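Local coordinates for protein endosialidase (Enterobacteria phage phi92, PDB 4HIZ) that cleaves the alpha-2,8 and probably also the alpha-2,9 linkages of sialic acid polymers as a trimeric phage endosialidase built round a catalytic beta-propeller, at residues E54-Q59 / G422-N427; T164-L167 / L172-A175; S519-I524 / S531-Y536; V662-G665 / R670-E673. All coordinates share one frame; numbering follows the deposited sequence. Where two conformers were deposited one is given.

Contacts 1 and 3 lie at the surface, contact 2 is partly buried and contact 4 is buried, and the chemistry changes with place. Contact 1 (54-59 / 422-427) ties the N-terminal extension to a propeller loop through an amide clasp and a long ion pair. Contact 3 (519-524 / 531-536), about 33 Å from it between centres, has a watered arginine-aspartate pair. Contact 2 (164-167 / 172-175) alone is strand pairing, a bulged hairpin within the propeller. Contact 4 (662-665 / 670-673), some 93 Å from contact 1 between centres, is apolar packing in the trimeric stalk. Contacts 3 and 4 both touch a second subunit; contacts 1 and 2 touch none.

Contact 1: residues E54-Q59 / G422-N427; sequences ERIVGQ and GQELDN
With CG turned beside the backbone N (chi1 -64°) and the chain extended beyond it, Gln-59 carries its carboxamide to the peptide groups of Gly-422; Glu-424 starts in a similar way but bends at chi2 (-60°), which presents its carboxylate to Arg-55 and Ile-56. The amide of Gln-59 works as a two-way clasp. Its OE1 accepts from Gly-422 N at 3.0 Å, the donor arriving on a lone pair in the carbonyl plane. Its NE2 donates to Gly-422 O at 3.1 Å, an N-H close to straight and lying in the plane of the amide. Because donor and acceptor are both used on one residue, the flip of the carboxamide is fixed.

The second centre is Glu-424. Arg-55 NH2 and Glu-424 OE1 are 3.8 Å apart, a long salt bridge between groups whose planes stand almost perpendicular; the stronger partner of this arginine is Glu-421, through NH2. Ile-56 CD1 approaches Glu-424 OE2 to 3.5 Å and also lies over one face of the guanidinium, offset toward its rim. Ile-56 opens a type II turn closed by Gln-59, and Gly-58 N is bonded to Glu-54 OE1.

Two acidic side chains thus share one arginine, which probably tempers their mutual repulsion, while the paired amide bonds, more directional than the long ion pair, probably set how the extension's turn meets the propeller loop.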
# COMPACT_ATOMS: atom_id res chain seq x y z
N GLU A 54 34.92 -18.41 19.80
CA GLU A 54 34.26 -18.97 20.99
C GLU A 54 33.77 -17.86 21.92
O GLU A 54 34.44 -17.49 22.90
CB GLU A 54 35.22 -19.90 21.75
CG GLU A 54 35.64 -21.12 20.92
CD GLU A 54 36.60 -22.06 21.63
OE1 GLU A 54 36.76 -21.98 22.88
OE2 GLU A 54 37.21 -22.89 20.92
N ARG A 55 32.57 -17.35 21.63
CA ARG A 55 31.91 -16.40 22.52
C ARG A 55 31.82 -16.99 23.93
O ARG A 55 32.13 -16.33 24.95
CB ARG A 55 30.49 -16.11 22.01
CG ARG A 55 29.80 -14.97 22.80
CD ARG A 55 28.34 -14.78 22.36
NE ARG A 55 27.48 -15.82 22.92
CZ ARG A 55 26.86 -15.75 24.10
NH1 ARG A 55 26.99 -14.65 24.87
NH2 ARG A 55 26.11 -16.78 24.51
N ILE A 56 31.44 -18.27 23.96
CA ILE A 56 31.42 -19.05 25.18
C ILE A 56 32.56 -20.06 25.06
O ILE A 56 32.63 -20.80 24.07
CB ILE A 56 30.08 -19.79 25.35
CG1 ILE A 56 28.90 -18.80 25.39
CG2 ILE A 56 30.09 -20.65 26.62
CD1 ILE A 56 29.00 -17.72 26.50
N VAL A 57 33.46 -20.09 26.04
CA VAL A 57 34.62 -20.96 25.93
C VAL A 57 34.22 -22.42 25.73
O VAL A 57 33.35 -22.92 26.43
CB VAL A 57 35.54 -20.84 27.15
CG1 VAL A 57 36.66 -21.86 27.08
CG2 VAL A 57 36.12 -19.41 27.22
N GLY A 58 34.84 -23.08 24.76
CA GLY A 58 34.56 -24.48 24.50
C GLY A 58 33.43 -24.69 23.51
O GLY A 58 33.14 -25.84 23.16
N GLN A 59 32.80 -23.60 23.06
CA GLN A 59 31.69 -23.70 22.11
C GLN A 59 31.91 -22.86 20.85
O GLN A 59 31.28 -21.80 20.68
CB GLN A 59 30.35 -23.36 22.80
CG GLN A 59 30.01 -24.36 23.90
CD GLN A 59 28.59 -24.24 24.39
OE1 GLN A 59 27.65 -24.32 23.60
NE2 GLN A 59 28.41 -24.07 25.72
N GLY A 422 24.97 -24.11 24.84
CA GLY A 422 24.52 -24.96 25.93
C GLY A 422 24.81 -24.32 27.27
O GLY A 422 25.87 -23.72 27.46
N GLN A 423 23.84 -24.46 28.17
CA GLN A 423 23.85 -23.97 29.55
C GLN A 423 23.55 -22.47 29.68
O GLN A 423 23.28 -22.01 30.79
CB GLN A 423 25.13 -24.35 30.32
CG GLN A 423 25.39 -25.87 30.43
CD GLN A 423 24.44 -26.59 31.38
OE1 GLN A 423 23.67 -25.96 32.10
NE2 GLN A 423 24.47 -27.93 31.38
N GLU A 424 23.60 -21.72 28.58
CA GLU A 424 23.32 -20.29 28.67
C GLU A 424 21.89 -20.04 29.11
O GLU A 424 20.97 -20.76 28.72
CB GLU A 424 23.55 -19.61 27.32
CG GLU A 424 25.00 -19.51 26.98
CD GLU A 424 25.76 -18.70 28.01
OE1 GLU A 424 25.44 -17.50 28.21
OE2 GLU A 424 26.70 -19.25 28.61
N LEU A 425 21.69 -18.99 29.91
CA LEU A 425 20.36 -18.67 30.41
C LEU A 425 19.54 -17.90 29.40
O LEU A 425 20.07 -17.28 28.47
CB LEU A 425 20.46 -17.85 31.70
CG LEU A 425 21.23 -18.56 32.82
CD1 LEU A 425 21.24 -17.73 34.09
CD2 LEU A 425 20.64 -19.95 33.10
N ASP A 426 18.22 -17.92 29.57
CA ASP A 426 17.37 -17.15 28.66
C ASP A 426 17.69 -15.67 28.89
O ASP A 426 18.04 -15.22 30.02
CB ASP A 426 15.90 -17.42 28.92
CG ASP A 426 15.47 -18.82 28.51
OD1 ASP A 426 16.26 -19.56 27.86
OD2 ASP A 426 14.32 -19.18 28.83
N ASN A 427 17.58 -14.89 27.83
CA ASN A 427 17.98 -13.47 27.82
C ASN A 427 16.82 -12.63 27.29
O ASN A 427 16.89 -12.08 26.18
CB ASN A 427 19.20 -13.31 26.92
CG ASN A 427 19.75 -11.90 26.89
OD1 ASN A 427 19.60 -11.13 27.87
ND2 ASN A 427 20.40 -11.54 25.78

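Contact 2: residues T164-L167 / L172-A175; sequences TRYL and LKKA
Thr-164 and Lys-174 form a hydrogen-bonded antiparallel pair, Arg-165 and Leu-172 a non-hydrogen-bonded one, and the one-residue shift between them is a classic beta bulge, in which two successive residues, Lys-173 and Lys-174, stand against the single residue Thr-164. Thr-164 N donates to Lys-174 O at 2.9 Å, almost straight. Turned to the same strand, Thr-164 O takes a bond from Lys-173 N at 2.8 Å and a weak one from Lys-174 N at 3.4 Å.

Beside the bulge, Thr-164 and Lys-174 run side by side in the same direction, CB of the threonine 3.9 Å from CG of the lysine. Arg-165 and Leu-172 share the other face of the sheet. There the arginine, bent at chi3 (67°), lays its guanidinium across Leu-172, whose CB stands 3.9 Å from the guanidinium plane, toward the rim. Its N-H groups are engaged further out, by Met-170 O, Thr-290 O and the carboxylate of Glu-163. Tyr-166 meets the aliphatic part of Lys-173 obliquely: Lys-173 CD is 3.5 Å from Tyr-166 OH, and Lys-173 CB rests near CE2.

Between strands 157-166 and 172-181 of this propeller hairpin, then, the bulge lets one carbonyl receive two neighbouring N-H groups, while the arginine offers a flat surface for packing and keeps its polar rim for partners outside the pair.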
# COMPACT_ATOMS: atom_id res chain seq x y z
N THR A 164 -7.71 -28.06 16.74
CA THR A 164 -8.61 -27.20 17.49
C THR A 164 -8.05 -27.11 18.90
O THR A 164 -7.88 -28.16 19.57
CB THR A 164 -10.04 -27.79 17.53
OG1 THR A 164 -10.60 -27.78 16.22
CG2 THR A 164 -10.95 -26.98 18.43
N ARG A 165 -7.72 -25.90 19.37
CA ARG A 165 -7.06 -25.75 20.67
C ARG A 165 -7.85 -24.79 21.54
O ARG A 165 -8.53 -23.87 21.04
CB ARG A 165 -5.61 -25.22 20.50
CG ARG A 165 -4.82 -26.08 19.43
CD ARG A 165 -3.28 -25.84 19.47
NE ARG A 165 -2.70 -26.34 20.72
CZ ARG A 165 -1.89 -27.40 20.81
NH1 ARG A 165 -1.42 -27.78 22.00
NH2 ARG A 165 -1.52 -28.07 19.71
N TYR A 166 -7.75 -24.97 22.86
CA TYR A 166 -8.46 -24.10 23.78
C TYR A 166 -7.81 -22.72 23.88
O TYR A 166 -6.59 -22.59 24.02
CB TYR A 166 -8.51 -24.77 25.18
CG TYR A 166 -9.46 -25.94 25.23
CD1 TYR A 166 -10.83 -25.73 25.29
CD2 TYR A 166 -8.99 -27.26 25.26
CE1 TYR A 166 -11.72 -26.79 25.35
CE2 TYR A 166 -9.88 -28.34 25.34
CZ TYR A 166 -11.23 -28.08 25.37
OH TYR A 166 -12.16 -29.09 25.45
N LEU A 167 -8.64 -21.70 23.89
CA LEU A 167 -8.14 -20.34 24.11
C LEU A 167 -7.48 -20.19 25.49
O LEU A 167 -6.51 -19.43 25.65
CB LEU A 167 -9.28 -19.34 23.95
CG LEU A 167 -9.81 -19.20 22.51
CD1 LEU A 167 -11.18 -18.56 22.48
CD2 LEU A 167 -8.84 -18.33 21.74
N LEU A 172 -4.67 -29.14 23.20
CA LEU A 172 -5.24 -29.64 21.96
C LEU A 172 -6.57 -30.36 22.26
O LEU A 172 -6.58 -31.41 22.95
CB LEU A 172 -4.24 -30.61 21.31
CG LEU A 172 -4.68 -31.23 19.97
CD1 LEU A 172 -4.99 -30.14 18.93
CD2 LEU A 172 -3.61 -32.17 19.46
N LYS A 173 -7.69 -29.80 21.81
CA LYS A 173 -9.00 -30.44 22.00
C LYS A 173 -9.20 -31.59 21.02
O LYS A 173 -9.59 -32.69 21.44
CB LYS A 173 -10.13 -29.44 21.86
CG LYS A 173 -11.53 -30.05 22.01
CD LYS A 173 -12.58 -28.95 21.95
CE LYS A 173 -13.98 -29.46 22.29
NZ LYS A 173 -14.57 -30.17 21.13
N LYS A 174 -8.96 -31.36 19.73
CA LYS A 174 -9.01 -32.45 18.76
C LYS A 174 -8.21 -32.00 17.55
O LYS A 174 -7.83 -30.84 17.45
CB LYS A 174 -10.45 -32.74 18.33
CG LYS A 174 -11.11 -31.55 17.62
CD LYS A 174 -12.62 -31.78 17.44
CE LYS A 174 -12.93 -32.74 16.31
NZ LYS A 174 -14.32 -33.32 16.45
N ALA A 175 -7.95 -32.92 16.63
CA ALA A 175 -7.23 -32.57 15.42
C ALA A 175 -7.90 -33.22 14.23
O ALA A 175 -8.45 -34.34 14.35
CB ALA A 175 -5.76 -33.02 15.52

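Contact 3: residues S519-I524 / S531-Y536; sequences SYRLKI and SRDFKY
Arg-521 and Asp-533 approach each other from opposite directions in a salt bridge whose direct bond runs from NH2 to OD1, 3.0 Å long and nearly straight. The carboxylate lies at the edge of the guanidinium, with OD1 in its plane; seen from the carboxylate, the donor is on the syn side, tilted 19° out of plane. The two flat groups are tilted 23° from each other, a nearly in-plane, edge-on meeting.

Two waters extend it. One accepts from Arg-521 NH1 and donates to Asp-533 OD1 at 2.7 Å; the other accepts from Arg-521 NH2 and donates to Asp-533 OD2, also at 2.7 Å. Both lie near the guanidinium plane, and each carboxylate oxygen thereby gains a water bond.

Further out, the partners are positioned from both ends. NH1 of the arginine also bonds to Asp-122 O, and Trp-483 makes a cation-pi contact with the same guanidinium. The chain of Arg-521 is extended as far as its bend at chi3 (78°) and, with Asp-533 reaching back from the other side, the two side chains span the 12.4 Å between the CA atoms of Arg-521 and Asp-533. On the aspartate's side, Ser-531 OG accepts from Asp-533 N at 2.9 Å, an ST turn that holds the backbone of the acid.

Arg-521 belongs to strand 516-523, which joins the antiparallel sheet of strands 71-75, 483-490 and 473-480. The segment after it crosses toward another subunit, where Lys-535 and Tyr-536 pair in parallel with a strand of the second subunit: a hydrated surface salt bridge at the exit from a propeller sheet, where the chain passes into the intertwined C-terminal part of the trimer.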
# COMPACT_ATOMS: atom_id res chain seq x y z
N SER A 519 12.74 -14.75 4.55
CA SER A 519 13.21 -15.90 3.77
C SER A 519 14.69 -15.75 3.47
O SER A 519 15.12 -14.72 2.88
CB SER A 519 12.42 -15.93 2.47
OG SER A 519 12.97 -16.90 1.57
N TYR A 520 15.49 -16.73 3.89
CA TYR A 520 16.90 -16.75 3.54
C TYR A 520 17.01 -17.68 2.33
O TYR A 520 16.74 -18.91 2.44
CB TYR A 520 17.73 -17.30 4.70
CG TYR A 520 19.21 -17.30 4.42
CD1 TYR A 520 19.98 -16.14 4.60
CD2 TYR A 520 19.85 -18.46 3.96
CE1 TYR A 520 21.37 -16.16 4.34
CE2 TYR A 520 21.22 -18.48 3.72
CZ TYR A 520 21.97 -17.35 3.92
OH TYR A 520 23.34 -17.43 3.67
N ARG A 521 17.37 -17.11 1.18
CA ARG A 521 17.38 -17.87 -0.08
C ARG A 521 18.84 -18.16 -0.41
O ARG A 521 19.66 -17.23 -0.60
CB ARG A 521 16.74 -17.04 -1.20
CG ARG A 521 16.72 -17.82 -2.52
CD ARG A 521 16.06 -17.01 -3.68
NE ARG A 521 16.95 -16.00 -4.26
CZ ARG A 521 16.68 -15.38 -5.41
NH1 ARG A 521 15.52 -15.59 -6.02
NH2 ARG A 521 17.55 -14.50 -5.92
N LEU A 522 19.17 -19.45 -0.45
CA LEU A 522 20.54 -19.95 -0.56
C LEU A 522 20.75 -20.71 -1.87
O LEU A 522 20.00 -21.67 -2.20
CB LEU A 522 20.86 -20.90 0.63
CG LEU A 522 22.24 -21.57 0.55
CD1 LEU A 522 23.36 -20.55 0.71
CD2 LEU A 522 22.36 -22.62 1.68
N LYS A 523 21.77 -20.32 -2.64
CA LYS A 523 22.12 -21.04 -3.88
C LYS A 523 22.63 -22.45 -3.57
O LYS A 523 23.56 -22.63 -2.77
CB LYS A 523 23.19 -20.23 -4.64
CG LYS A 523 23.81 -20.93 -5.84
CD LYS A 523 24.66 -19.89 -6.59
CE LYS A 523 25.31 -20.45 -7.84
NZ LYS A 523 26.13 -21.63 -7.52
N ILE A 524 22.04 -23.46 -4.21
CA ILE A 524 22.41 -24.84 -3.91
C ILE A 524 22.82 -25.66 -5.15
O ILE A 524 23.20 -26.82 -5.02
CB ILE A 524 21.27 -25.63 -3.16
CG1 ILE A 524 19.96 -25.54 -3.96
CG2 ILE A 524 21.16 -25.14 -1.67
CD1 ILE A 524 18.86 -26.46 -3.52
N SER A 531 20.86 -13.62 -14.87
CA SER A 531 20.08 -13.28 -13.68
C SER A 531 18.60 -13.03 -13.97
O SER A 531 18.22 -12.32 -14.92
CB SER A 531 20.66 -12.04 -13.01
OG SER A 531 19.88 -11.66 -11.90
N ARG A 532 17.77 -13.60 -13.10
CA ARG A 532 16.35 -13.34 -13.12
C ARG A 532 15.98 -12.24 -12.11
O ARG A 532 14.79 -11.94 -11.92
CB ARG A 532 15.57 -14.61 -12.76
CG ARG A 532 15.36 -15.63 -13.92
CD ARG A 532 16.61 -16.46 -14.11
NE ARG A 532 16.58 -17.39 -15.26
CZ ARG A 532 16.36 -18.70 -15.15
NH1 ARG A 532 16.07 -19.24 -13.96
NH2 ARG A 532 16.42 -19.46 -16.23
N ASP A 533 16.98 -11.68 -11.43
CA ASP A 533 16.66 -10.82 -10.30
C ASP A 533 16.22 -9.43 -10.75
O ASP A 533 16.68 -8.94 -11.81
CB ASP A 533 17.84 -10.72 -9.32
CG ASP A 533 18.05 -12.00 -8.49
OD1 ASP A 533 17.17 -12.89 -8.46
OD2 ASP A 533 19.09 -12.10 -7.81
N PHE A 534 15.36 -8.78 -9.97
CA PHE A 534 15.01 -7.37 -10.22
C PHE A 534 14.91 -6.62 -8.92
O PHE A 534 14.71 -7.21 -7.86
CB PHE A 534 13.68 -7.25 -11.03
CG PHE A 534 12.51 -7.96 -10.38
CD1 PHE A 534 11.80 -7.35 -9.34
CD2 PHE A 534 12.13 -9.25 -10.80
CE1 PHE A 534 10.73 -8.02 -8.69
CE2 PHE A 534 11.07 -9.90 -10.17
CZ PHE A 534 10.37 -9.29 -9.13
N LYS A 535 15.09 -5.30 -9.01
CA LYS A 535 14.79 -4.39 -7.91
C LYS A 535 13.30 -4.06 -8.00
O LYS A 535 12.75 -3.90 -9.09
CB LYS A 535 15.59 -3.10 -8.12
CG LYS A 535 15.54 -2.19 -6.92
CD LYS A 535 16.49 -0.98 -7.10
CE LYS A 535 17.45 -1.13 -8.32
NZ LYS A 535 18.55 -2.13 -8.17
N TYR A 536 12.63 -3.94 -6.86
CA TYR A 536 11.21 -3.58 -6.95
C TYR A 536 11.04 -2.09 -6.89
O TYR A 536 11.41 -1.47 -5.88
CB TYR A 536 10.48 -4.23 -5.80
CG TYR A 536 8.98 -4.10 -5.82
CD1 TYR A 536 8.18 -5.09 -6.40
CD2 TYR A 536 8.35 -3.03 -5.23
CE1 TYR A 536 6.80 -5.00 -6.36
CE2 TYR A 536 6.98 -2.92 -5.19
CZ TYR A 536 6.21 -3.93 -5.74
OH TYR A 536 4.84 -3.84 -5.68
O HOH W 1 15.22 -14.73 -8.85
O HOH W 2 20.29 -13.50 -5.85

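Contact 4: residues V662-G665 / R670-E673; sequences VSLG and RWSE
Leu-664 and Trp-671 supply the apolar part of this contact, their side chains crossing at about a right angle. CG and CD1 of the leucine do the touching: Leu-664 CG is 3.8 Å from Trp-671 NE1, and Leu-664 CD1 lies 4.1 Å from Trp-671 CZ2. With CG of the tryptophan set beside its own backbone N (chi1 -57°), the pyrrole side of the indole is directed at the backbone joining Leu-664 to Gly-665. The carbonyl carbon, Leu-664 C, lies at the edge of the ring, near its plane, 3.5 Å from Trp-671 NE1.

Backbone packing continues at Gly-665, whose CA is 3.5 Å from Trp-671 NE1. Gly-665 N also comes to 3.2 Å from this NE1, but both are donors, so the approach is one of packing and not a hydrogen bond. Gly-665, at a positive phi (78°), lets its backbone lie directly against the N-H side of the indole.

The polar term lies within the first segment. Ser-663 OG donates to Gly-665 O at 2.7 Å, nearly on the line of that carbonyl, and so spans Leu-664, joining the residues on either side of it beside the indole edge.

Both segments follow strand 654-656 in the C-terminal stalk, with no regular helix or strand of their own, and other subunits enclose them. Leu-664 packs on Leu-664 of the third subunit and on Trp-671 of the second; Trp-671 in turn touches Pro-656 of the third subunit and Thr-650 of the second. The backbones of Leu-664 and Trp-671 bond to the second subunit and those of Gly-665 and Arg-670 to the third, so the pair lies among three interwoven chains.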
# COMPACT_ATOMS: atom_id res chain seq x y z
N VAL A 662 -54.37 9.31 21.54
CA VAL A 662 -53.59 10.08 20.56
C VAL A 662 -54.59 10.89 19.74
O VAL A 662 -55.55 10.33 19.22
CB VAL A 662 -52.89 9.07 19.57
CG1 VAL A 662 -52.14 9.79 18.50
CG2 VAL A 662 -51.97 8.13 20.32
N SER A 663 -54.40 12.20 19.60
CA SER A 663 -55.36 12.98 18.84
C SER A 663 -55.01 13.04 17.37
O SER A 663 -53.84 12.89 16.98
CB SER A 663 -55.53 14.40 19.40
OG SER A 663 -54.38 15.16 19.18
N LEU A 664 -56.04 13.25 16.55
CA LEU A 664 -55.90 13.41 15.09
C LEU A 664 -56.18 14.88 14.83
O LEU A 664 -57.32 15.35 14.91
CB LEU A 664 -56.95 12.53 14.43
CG LEU A 664 -56.91 12.48 12.90
CD1 LEU A 664 -55.48 12.14 12.45
CD2 LEU A 664 -57.93 11.40 12.45
N GLY A 665 -55.12 15.62 14.53
CA GLY A 665 -55.20 17.08 14.62
C GLY A 665 -55.08 17.52 16.09
O GLY A 665 -54.97 16.68 17.03
N ARG A 670 -55.78 22.22 13.22
CA ARG A 670 -57.00 21.58 12.72
C ARG A 670 -56.85 21.25 11.25
O ARG A 670 -56.41 22.08 10.46
CB ARG A 670 -58.21 22.51 12.92
CG ARG A 670 -58.60 22.70 14.38
CD ARG A 670 -59.47 23.93 14.52
NE ARG A 670 -58.73 25.17 14.28
CZ ARG A 670 -59.24 26.36 14.55
NH1 ARG A 670 -60.46 26.46 15.07
NH2 ARG A 670 -58.53 27.45 14.32
N TRP A 671 -57.25 20.04 10.87
CA TRP A 671 -57.35 19.71 9.43
C TRP A 671 -58.40 20.63 8.82
O TRP A 671 -59.35 21.03 9.49
CB TRP A 671 -57.80 18.26 9.25
CG TRP A 671 -56.90 17.28 9.92
CD1 TRP A 671 -57.07 16.71 11.17
CD2 TRP A 671 -55.65 16.78 9.42
NE1 TRP A 671 -56.00 15.88 11.45
CE2 TRP A 671 -55.13 15.89 10.40
CE3 TRP A 671 -54.95 16.96 8.23
CZ2 TRP A 671 -53.92 15.22 10.23
CZ3 TRP A 671 -53.73 16.29 8.06
CH2 TRP A 671 -53.25 15.40 9.05
N SER A 672 -58.24 20.97 7.55
CA SER A 672 -59.27 21.83 6.94
C SER A 672 -60.61 21.10 6.83
O SER A 672 -61.67 21.69 7.06
CB SER A 672 -58.84 22.34 5.55
OG SER A 672 -58.51 21.23 4.72
N GLU A 673 -60.55 19.81 6.51
CA GLU A 673 -61.75 19.05 6.22
C GLU A 673 -61.34 17.59 6.19
O GLU A 673 -60.20 17.28 5.82
CB GLU A 673 -62.32 19.49 4.85
CG GLU A 673 -63.69 18.88 4.52
CD GLU A 673 -64.40 19.65 3.42
OE1 GLU A 673 -63.75 20.50 2.77
OE2 GLU A 673 -65.60 19.42 3.20